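PDB 4AN8: CSE1 from Thermus thermophilus, which forms part of the Cascade ribonucleoprotein complex of type I-E CRISPR immunity, where it probably takes part in selecting foreign DNA. Local coordinates for residues H65-P71 against L207-P212; D214-W219 against G240-T246; I32-L36 against L59-L64. All coordinates share one frame; numbering follows the deposited sequence.

Contact 1 (H65-P71 against L207-P212)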
# COMPACT_ATOMS: atom_id res chain seq x y z
N HIS A 65 -2.75 -11.35 15.58
CA HIS A 65 -1.88 -12.50 15.42
C HIS A 65 -1.27 -12.95 16.74
O HIS A 65 -1.14 -14.14 16.99
CB HIS A 65 -0.76 -12.20 14.43
CG HIS A 65 -1.18 -12.26 13.00
ND1 HIS A 65 -2.03 -13.24 12.52
CD2 HIS A 65 -0.87 -11.46 11.95
CE1 HIS A 65 -2.19 -13.07 11.21
NE2 HIS A 65 -1.49 -12.00 10.84
N ARG A 66 -0.87 -12.01 17.59
CA ARG A 66 -0.23 -12.38 18.82
C ARG A 66 -1.27 -12.84 19.83
O ARG A 66 -1.11 -13.87 20.47
CB ARG A 66 0.59 -11.21 19.36
CG ARG A 66 1.67 -10.75 18.41
CD ARG A 66 2.63 -11.90 18.11
NE ARG A 66 3.44 -12.23 19.28
CZ ARG A 66 4.39 -13.16 19.28
NH1 ARG A 66 4.62 -13.86 18.17
NH2 ARG A 66 5.09 -13.40 20.39
N ALA A 67 -2.36 -12.08 19.97
CA ALA A 67 -3.40 -12.42 20.92
C ALA A 67 -4.04 -13.77 20.63
O ALA A 67 -4.36 -14.50 21.55
CB ALA A 67 -4.44 -11.35 20.99
N LEU A 68 -4.21 -14.10 19.35
CA LEU A 68 -4.85 -15.36 18.96
C LEU A 68 -3.80 -16.43 18.63
O LEU A 68 -4.14 -17.57 18.35
CB LEU A 68 -5.78 -15.16 17.76
CG LEU A 68 -6.84 -14.08 17.97
CD1 LEU A 68 -7.64 -13.81 16.71
CD2 LEU A 68 -7.77 -14.47 19.12
N SER A 69 -2.54 -16.05 18.65
CA SER A 69 -1.48 -17.00 18.40
C SER A 69 -1.75 -17.77 17.11
O SER A 69 -1.54 -18.98 17.04
CB SER A 69 -1.37 -17.94 19.60
OG SER A 69 -0.09 -18.53 19.63
N GLY A 70 -2.21 -17.06 16.09
CA GLY A 70 -2.65 -17.66 14.83
C GLY A 70 -3.13 -16.56 13.90
O GLY A 70 -2.67 -15.43 14.01
N PRO A 71 -4.08 -16.86 12.99
CA PRO A 71 -4.74 -18.17 12.86
C PRO A 71 -3.77 -19.17 12.29
O PRO A 71 -3.02 -18.82 11.38
CB PRO A 71 -5.85 -17.89 11.85
CG PRO A 71 -5.34 -16.76 11.02
CD PRO A 71 -4.59 -15.89 12.00
N LEU A 207 -5.75 -11.76 7.52
CA LEU A 207 -5.17 -12.60 8.56
C LEU A 207 -4.59 -13.89 8.01
O LEU A 207 -5.16 -14.96 8.20
CB LEU A 207 -6.18 -12.95 9.66
CG LEU A 207 -6.40 -11.93 10.76
CD1 LEU A 207 -7.51 -12.44 11.68
CD2 LEU A 207 -5.13 -11.71 11.54
N VAL A 208 -3.45 -13.76 7.34
CA VAL A 208 -2.73 -14.87 6.74
C VAL A 208 -2.25 -15.84 7.83
O VAL A 208 -1.80 -15.41 8.91
CB VAL A 208 -1.55 -14.31 5.92
CG1 VAL A 208 -0.71 -15.45 5.27
CG2 VAL A 208 -2.08 -13.30 4.87
N PRO A 209 -2.36 -17.16 7.56
CA PRO A 209 -1.98 -18.18 8.55
C PRO A 209 -0.64 -17.85 9.15
O PRO A 209 0.31 -17.52 8.43
CB PRO A 209 -1.92 -19.47 7.74
CG PRO A 209 -3.10 -19.26 6.73
CD PRO A 209 -3.10 -17.75 6.42
N TYR A 210 -0.58 -17.91 10.47
CA TYR A 210 0.55 -17.41 11.22
C TYR A 210 0.90 -18.37 12.34
O TYR A 210 0.00 -18.95 12.94
CB TYR A 210 0.17 -16.08 11.83
CG TYR A 210 1.17 -15.47 12.80
CD1 TYR A 210 2.32 -14.84 12.33
CD2 TYR A 210 0.95 -15.49 14.18
CE1 TYR A 210 3.23 -14.27 13.20
CE2 TYR A 210 1.85 -14.92 15.06
CZ TYR A 210 2.99 -14.31 14.56
OH TYR A 210 3.90 -13.73 15.42
N THR A 211 2.20 -18.53 12.58
CA THR A 211 2.71 -19.12 13.82
C THR A 211 3.63 -18.11 14.52
O THR A 211 4.41 -17.44 13.87
CB THR A 211 3.47 -20.43 13.57
OG1 THR A 211 4.30 -20.28 12.41
CG2 THR A 211 2.51 -21.56 13.32
N PRO A 212 3.52 -18.00 15.86
CA PRO A 212 4.23 -16.97 16.62
C PRO A 212 5.74 -17.14 16.76
O PRO A 212 6.42 -16.19 17.16
CB PRO A 212 3.58 -17.03 18.01
CG PRO A 212 2.94 -18.34 18.09
CD PRO A 212 2.55 -18.73 16.68
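His65, near the C-terminal end of helix 50-67, has its imidazole held between Leu207 and Tyr210. Leu207 CD2 lies over one face, 3.7 Å from the centroid of the His65 ring. The Tyr210 ring takes the opposite face as an offset stack, with the centroids of the His65 and Tyr210 rings 4.8 Å apart and their planes at 28°. Rotation of the imidazole is fixed by an almost in-plane bond from His65 ND1 to Gly70 O, 2.7 Å long. Arg66 approaches the tyrosine at its rim: the chain bends at chi2 (-59°) and chi3 (-70°), which lets Arg66 NH1 donate a 2.8 Å hydrogen bond to Tyr210 OH. The same Arg66 NH1 donates to a lone pair of Pro212 O at 3.1 Å, and both acceptors lie close to the guanidinium plane. Arg66 NH2 is salt-bridged to Glu220, while Tyr210 OH also bonds Asp215. Ser69, with positive phi, is the C-prime residue of a Schellman motif that ends the helix, and its OG sits 3.4 Å from Pro212 CG. Gly70 brings its CA against Tyr210 O in a nearly straight CA-H...O contact. Pro71 follows through a cis peptide bond; its carbonyl O accepts from Tyr210 N at 2.8 Å, and its CG and CD pack on Leu207, with Pro71 CD 4.1 Å from Leu207 CB. Stacking on His65, a backbone bond at Tyr210 N and a charged donor at Tyr210 OH restrain the tyrosine along its length, and the phenol meets both the Arg66 guanidinium and the Asp215 carboxylate, which would be expected to polarise its O-H bond.

Contact 2 (D214-W219 against G240-T246)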
# COMPACT_ATOMS: atom_id res chain seq x y z
N ASP A 214 9.55 -17.05 16.96
CA ASP A 214 10.67 -16.24 16.47
C ASP A 214 10.20 -14.86 16.02
O ASP A 214 10.83 -14.21 15.20
CB ASP A 214 11.40 -16.94 15.31
CG ASP A 214 12.25 -18.12 15.78
OD1 ASP A 214 11.68 -19.20 16.04
OD2 ASP A 214 13.49 -17.97 15.88
N ASP A 215 9.07 -14.44 16.56
CA ASP A 215 8.50 -13.17 16.18
C ASP A 215 7.99 -12.53 17.44
O ASP A 215 7.70 -13.22 18.42
CB ASP A 215 7.37 -13.38 15.16
CG ASP A 215 6.80 -12.07 14.63
OD1 ASP A 215 7.56 -11.10 14.48
OD2 ASP A 215 5.59 -12.01 14.36
N ALA A 216 7.91 -11.21 17.44
CA ALA A 216 7.37 -10.47 18.56
C ALA A 216 7.20 -9.04 18.08
O ALA A 216 8.06 -8.51 17.39
CB ALA A 216 8.36 -10.52 19.77
N PRO A 217 6.07 -8.43 18.43
CA PRO A 217 5.88 -7.01 18.13
C PRO A 217 6.70 -6.17 19.11
O PRO A 217 7.17 -6.70 20.14
CB PRO A 217 4.38 -6.80 18.36
CG PRO A 217 3.99 -7.88 19.38
CD PRO A 217 4.89 -9.06 19.05
N ILE A 218 6.87 -4.89 18.79
CA ILE A 218 7.72 -4.01 19.55
C ILE A 218 7.36 -3.98 21.04
O ILE A 218 8.24 -3.82 21.88
CB ILE A 218 7.70 -2.57 18.98
CG1 ILE A 218 8.85 -1.72 19.58
CG2 ILE A 218 6.32 -1.90 19.20
CD1 ILE A 218 10.25 -2.21 19.21
N TRP A 219 6.08 -4.16 21.38
CA TRP A 219 5.67 -4.06 22.78
C TRP A 219 5.92 -5.34 23.61
O TRP A 219 5.73 -5.32 24.82
CB TRP A 219 4.20 -3.63 22.89
CG TRP A 219 3.27 -4.55 22.17
CD1 TRP A 219 2.78 -5.74 22.62
CD2 TRP A 219 2.73 -4.37 20.86
NE1 TRP A 219 1.98 -6.32 21.67
CE2 TRP A 219 1.91 -5.49 20.58
CE3 TRP A 219 2.85 -3.38 19.89
CZ2 TRP A 219 1.22 -5.63 19.39
CZ3 TRP A 219 2.15 -3.54 18.67
CH2 TRP A 219 1.36 -4.65 18.45
N GLY A 240 10.06 -11.73 10.75
CA GLY A 240 9.03 -11.82 11.77
C GLY A 240 7.88 -10.90 11.41
O GLY A 240 8.05 -9.67 11.36
N ARG A 241 6.71 -11.47 11.15
CA ARG A 241 5.59 -10.70 10.64
C ARG A 241 5.23 -9.51 11.53
O ARG A 241 5.14 -8.38 11.05
CB ARG A 241 4.36 -11.58 10.42
CG ARG A 241 3.21 -10.85 9.72
CD ARG A 241 1.99 -11.74 9.61
NE ARG A 241 2.29 -12.95 8.86
CZ ARG A 241 1.42 -13.94 8.66
NH1 ARG A 241 0.17 -13.85 9.13
NH2 ARG A 241 1.81 -14.99 7.96
N THR A 242 5.01 -9.74 12.82
CA THR A 242 4.56 -8.65 13.67
C THR A 242 5.70 -7.76 14.07
O THR A 242 5.48 -6.59 14.42
CB THR A 242 3.80 -9.14 14.91
OG1 THR A 242 4.72 -9.74 15.83
CG2 THR A 242 2.76 -10.16 14.49
N ARG A 243 6.93 -8.28 14.02
CA ARG A 243 8.09 -7.44 14.32
C ARG A 243 8.21 -6.43 13.18
O ARG A 243 8.43 -5.26 13.39
CB ARG A 243 9.38 -8.28 14.45
CG ARG A 243 10.66 -7.45 14.53
CD ARG A 243 11.95 -8.33 14.65
NE ARG A 243 11.92 -9.21 15.83
CZ ARG A 243 11.76 -10.53 15.76
NH1 ARG A 243 11.64 -11.15 14.58
NH2 ARG A 243 11.73 -11.25 16.86
N VAL A 244 8.04 -6.90 11.97
CA VAL A 244 8.02 -6.01 10.83
C VAL A 244 6.81 -5.05 10.79
O VAL A 244 6.99 -3.88 10.51
CB VAL A 244 8.23 -6.77 9.52
CG1 VAL A 244 8.12 -5.83 8.31
CG2 VAL A 244 9.62 -7.41 9.56
N TYR A 245 5.62 -5.52 11.11
CA TYR A 245 4.43 -4.66 11.23
C TYR A 245 4.61 -3.52 12.24
O TYR A 245 3.98 -2.47 12.14
CB TYR A 245 3.21 -5.48 11.69
CG TYR A 245 2.53 -6.31 10.62
CD1 TYR A 245 3.00 -6.35 9.30
CD2 TYR A 245 1.40 -7.06 10.94
CE1 TYR A 245 2.36 -7.11 8.33
CE2 TYR A 245 0.75 -7.82 9.98
CZ TYR A 245 1.22 -7.84 8.69
OH TYR A 245 0.55 -8.61 7.77
N THR A 246 5.42 -3.76 13.26
CA THR A 246 5.58 -2.77 14.31
C THR A 246 7.03 -2.30 14.41
O THR A 246 7.48 -1.91 15.47
CB THR A 246 5.12 -3.34 15.66
OG1 THR A 246 5.96 -4.44 16.03
CG2 THR A 246 3.62 -3.79 15.59
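Asp215 reaches the first turn of helix 241-245 with both carboxylate oxygens, and hydrogen bonds dominate the contact. With CG anti to the backbone N (chi1 -175°), Asp215 OD2 accepts from Thr242 N at 2.8 Å and Asp215 OD1 from Arg243 N at 2.9 Å, each through its syn lone pair. A carboxylate from a separate loop thus takes up N-H groups of the helix N-terminus, where a negative charge would be expected to be favourable. Thr242 OG1 adds a second bond to Asp215 OD2, also 2.8 Å, arriving from above the carboxylate plane. Farther along, Thr246 OG1 works in two directions: it accepts from Ile218 N at 2.9 Å and donates to Thr242 O at 2.7 Å, tying the loop to the last turn of the helix. Arg243 NH1 donates to the main-chain carbonyl Asp214 O at 3.2 Å, close to the guanidinium plane, and also bonds Thr239 O.

Charge enters where Asp215 OD1 lies over a face of that guanidinium, 4.1 Å from Arg243 NH1, too far and too much out of plane for a salt bridge.

Apolar packing follows at Trp219, where Thr246 CG2 comes within 3.4 Å of Trp219 CZ3; within the loop itself, Pro217 CB lies over the rim of one indole face. Around these segments, Asp215 OD2 has Tyr210 as a further partner, Pro217 and Trp219 rest on helix 50-67 at Arg66 and Leu59, and Ile218 and Arg243 pack on Trp236 of strand 235-237.

Contact 3 (I32-L36 against L59-L64)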
# COMPACT_ATOMS: atom_id res chain seq x y z
N ILE A 32 -8.07 0.55 20.19
CA ILE A 32 -7.78 -0.77 19.66
C ILE A 32 -8.76 -1.82 20.18
O ILE A 32 -9.20 -2.67 19.42
CB ILE A 32 -6.33 -1.17 20.00
CG1 ILE A 32 -5.35 -0.31 19.20
CG2 ILE A 32 -6.09 -2.66 19.73
CD1 ILE A 32 -3.91 -0.41 19.69
N GLY A 33 -9.11 -1.76 21.47
CA GLY A 33 -10.03 -2.73 22.03
C GLY A 33 -11.36 -2.82 21.29
O GLY A 33 -11.78 -3.88 20.84
N GLU A 34 -12.03 -1.68 21.17
CA GLU A 34 -13.30 -1.61 20.47
C GLU A 34 -13.17 -1.95 18.98
O GLU A 34 -14.04 -2.59 18.40
CB GLU A 34 -13.92 -0.23 20.63
CG GLU A 34 -15.29 -0.10 19.99
CD GLU A 34 -15.97 1.21 20.30
OE1 GLU A 34 -15.44 2.02 21.11
OE2 GLU A 34 -17.07 1.45 19.74
N ALA A 35 -12.09 -1.50 18.35
CA ALA A 35 -11.89 -1.78 16.94
C ALA A 35 -11.89 -3.29 16.70
O ALA A 35 -12.42 -3.75 15.71
CB ALA A 35 -10.58 -1.15 16.45
N LEU A 36 -11.28 -4.04 17.61
CA LEU A 36 -11.16 -5.49 17.48
C LEU A 36 -12.42 -6.23 17.93
O LEU A 36 -13.01 -6.99 17.16
CB LEU A 36 -9.95 -5.99 18.27
CG LEU A 36 -8.57 -5.57 17.72
CD1 LEU A 36 -7.46 -6.41 18.36
CD2 LEU A 36 -8.60 -5.73 16.20
N LEU A 59 -1.17 -2.54 12.52
CA LEU A 59 -1.17 -2.57 13.98
C LEU A 59 -2.27 -3.52 14.53
O LEU A 59 -2.01 -4.36 15.40
CB LEU A 59 -1.32 -1.16 14.53
CG LEU A 59 -1.37 -1.06 16.06
CD1 LEU A 59 -0.12 -1.70 16.69
CD2 LEU A 59 -1.52 0.41 16.54
N LEU A 60 -3.50 -3.40 14.02
CA LEU A 60 -4.58 -4.28 14.46
C LEU A 60 -4.24 -5.75 14.19
O LEU A 60 -4.45 -6.60 15.06
CB LEU A 60 -5.91 -3.94 13.79
CG LEU A 60 -6.47 -2.57 14.20
CD1 LEU A 60 -7.81 -2.33 13.54
CD2 LEU A 60 -6.55 -2.44 15.72
N LEU A 61 -3.73 -6.03 12.99
CA LEU A 61 -3.31 -7.38 12.62
C LEU A 61 -2.19 -7.91 13.54
O LEU A 61 -2.20 -9.08 13.91
CB LEU A 61 -2.85 -7.41 11.18
CG LEU A 61 -3.99 -7.16 10.19
CD1 LEU A 61 -3.43 -6.68 8.82
CD2 LEU A 61 -4.84 -8.42 10.05
N ALA A 62 -1.22 -7.05 13.88
CA ALA A 62 -0.15 -7.45 14.78
C ALA A 62 -0.78 -7.92 16.08
O ALA A 62 -0.48 -9.01 16.56
CB ALA A 62 0.80 -6.27 15.05
N VAL A 63 -1.66 -7.09 16.65
CA VAL A 63 -2.32 -7.46 17.89
C VAL A 63 -3.09 -8.78 17.76
O VAL A 63 -2.98 -9.65 18.63
CB VAL A 63 -3.24 -6.35 18.42
CG1 VAL A 63 -3.97 -6.85 19.63
CG2 VAL A 63 -2.42 -5.09 18.78
N LEU A 64 -3.87 -8.94 16.69
CA LEU A 64 -4.66 -10.15 16.48
C LEU A 64 -3.80 -11.40 16.40
O LEU A 64 -4.09 -12.40 17.05
CB LEU A 64 -5.51 -10.06 15.21
CG LEU A 64 -6.76 -9.19 15.34
CD1 LEU A 64 -7.36 -8.81 13.98
CD2 LEU A 64 -7.80 -9.90 16.26
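Leu36 and Leu60 meet where two helices pack almost at right angles: the axes of segments 32-36 and 59-64 approach to 10.9 Å with a signed crossing angle of -80°. The tight part centres on Leu36, which has CG anti to its carbonyl carbon (chi1 -68°) and spreads its two methyls among three side chains of the longer helix. Leu36 CD2 lies 3.9 Å from Leu60 CD2 and 4.0 Å from Leu64 CD1; the Leu36 side chain runs past those of Leu60 and Leu64 in the opposite direction. No hydrogen bond crosses; every touching residue is buried and the meeting surfaces are aliphatic. Leu203 of helix 199-206 also packs on Leu36, Leu60 and Leu64.

Ile32 packs more sparsely, at two points, CG2 against Leu60 and CD1 against Leu59, while Ala35, beside Leu36, adds one methyl, its CB 4.2 Å from Leu60 CD1. The loose side belongs to Gly33 and Glu34, which are partly exposed and touch nothing of 59-64; Glu34 forms a salt bridge with Arg38 instead. By contrast, the shortest approach between the two segments is Leu36 CD1 to Val63 CG1, 3.7 Å.

The three contacts cluster on one side of the chain's centre: contact 1 lies about 12 Å from contacts 2 and 3, and these two lie about 14 Å apart, centre to centre. Along the chain they close in the order 3, 1, 2. Helix 50-67 supplies a segment to contacts 3 and 1, and Trp219 of contact 2 packs on its Leu59, Ala62 and Val63. Leu207 bridges contacts 1 and 3 through Leu61, while Arg241 of contact 2 bonds the carbonyl of Pro209 and probably that of Val208 in contact 1. Helix 50-67 thus joins the N-terminal helix 32-37 to the 207-246 region, within the part of Cse1 that precedes its C-terminal helices.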